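Local coordinates for ganglioside-induced differentiation-associated protein 2 (Homo sapiens, PDB 4UML) that contains a macro domain, the part captured here, of a family many of whose members bind ADP-ribose and its derivatives, and probably serves in signalling, at residues 75-78 / 79-83. Residues are numbered along the deposited sequence; the frame is centred on the assembly and turned at random.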
# COMPACT_ATOMS: atom_id res chain seq x y z
N THR A 75 -8.06 1.61 1.08
CA THR A 75 -8.33 2.54 -0.00
C THR A 75 -9.83 2.79 -0.05
O THR A 75 -10.63 1.83 0.06
CB THR A 75 -7.73 2.07 -1.34
OG1 THR A 75 -7.76 3.16 -2.26
CG2 THR A 75 -8.44 0.84 -1.93
N SER A 76 -10.22 4.06 -0.19
CA SER A 76 -11.62 4.44 0.07
C SER A 76 -12.10 5.62 -0.78
O SER A 76 -11.48 5.95 -1.80
CB SER A 76 -11.77 4.71 1.55
OG SER A 76 -13.11 4.64 1.99
N ASN A 77 -13.21 6.23 -0.36
CA ASN A 77 -13.68 7.46 -0.99
C ASN A 77 -13.54 8.58 -0.00
O ASN A 77 -13.11 8.37 1.14
CB ASN A 77 -15.13 7.31 -1.51
CG ASN A 77 -16.13 6.99 -0.42
OD1 ASN A 77 -15.85 6.99 0.78
ND2 ASN A 77 -17.32 6.66 -0.86
N GLU A 78 -13.96 9.78 -0.41
CA GLU A 78 -13.66 10.96 0.38
C GLU A 78 -14.43 10.94 1.70
O GLU A 78 -14.02 11.55 2.68
CB GLU A 78 -13.95 12.24 -0.43
CG GLU A 78 -13.13 12.37 -1.72
CD GLU A 78 -13.55 11.43 -2.88
OE1 GLU A 78 -14.49 10.59 -2.72
OE2 GLU A 78 -12.91 11.50 -3.96
N SER A 79 -15.55 10.23 1.75
CA SER A 79 -16.31 10.13 2.99
C SER A 79 -15.90 8.92 3.86
O SER A 79 -16.42 8.73 4.96
CB SER A 79 -17.82 10.08 2.68
OG SER A 79 -18.13 9.06 1.75
N LEU A 80 -14.95 8.12 3.36
CA LEU A 80 -14.50 6.91 4.05
C LEU A 80 -15.62 5.90 4.25
O LEU A 80 -15.73 5.28 5.31
CB LEU A 80 -13.82 7.24 5.38
CG LEU A 80 -12.55 8.09 5.21
CD1 LEU A 80 -11.90 8.41 6.55
CD2 LEU A 80 -11.56 7.40 4.29
N THR A 81 -16.45 5.74 3.22
CA THR A 81 -17.56 4.80 3.27
C THR A 81 -17.56 3.89 2.07
O THR A 81 -18.53 3.16 1.87
CB THR A 81 -18.90 5.55 3.30
OG1 THR A 81 -19.05 6.30 2.08
CG2 THR A 81 -18.96 6.50 4.47
N ASP A 82 -16.50 3.91 1.28
CA ASP A 82 -16.50 3.19 0.01
C ASP A 82 -16.62 1.70 0.24
O ASP A 82 -15.98 1.15 1.13
CB ASP A 82 -15.20 3.46 -0.76
CG ASP A 82 -15.28 3.06 -2.19
OD1 ASP A 82 -16.25 3.49 -2.83
OD2 ASP A 82 -14.38 2.38 -2.72
N LYS A 83 -17.45 1.05 -0.58
CA LYS A 83 -17.54 -0.40 -0.58
C LYS A 83 -16.67 -0.91 -1.70
O LYS A 83 -16.98 -0.68 -2.86
CB LYS A 83 -19.00 -0.86 -0.77
CG LYS A 83 -19.98 -0.27 0.24
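The carboxamide of Asn-77 lies between two parts of the chain that turns back around it: Ser-79 OG sits over one face, 3.6 Å from Asn-77 CG, and the opposite face carries Asp-82, whose CB is 3.7 Å from Asn-77 CG. At the edge, Thr-81 N donates to Asn-77 OD1 at 2.8 Å. The bond is nearly straight at hydrogen (170°), with the donor tilted 19° from the amide plane. Thr-81 OG1 lies near that same plane, 3.4 Å from Asn-77 ND2, and is joined to Ser-79 OG by a hydrogen bond of 2.9 Å. With CG tucked between its own backbone N and carbonyl carbon (chi1 60°), Asn-77 turns the amide into the bend. Its backbone O accepts from Leu-80 N at 2.9 Å, closing a type I beta turn. Leu-80 then adopts a left-handed backbone conformation, and its CD2 packs 3.8 Å from Ser-76 CB while the side chain reaches Leu-102 and Leu-105 of helix 97-105. Were Asn-77 cut back to an alanine, Thr-81 N would probably lose its acceptor and a gap open between Ser-79 and Asp-82. Asp-82 and Glu-78 are salt-bridged to Lys-174 and Arg-175, respectively. The turn belongs to the loop joining strand 71-75 to helix 85-94, which in macro domains generally borders the ADP-ribose cleft.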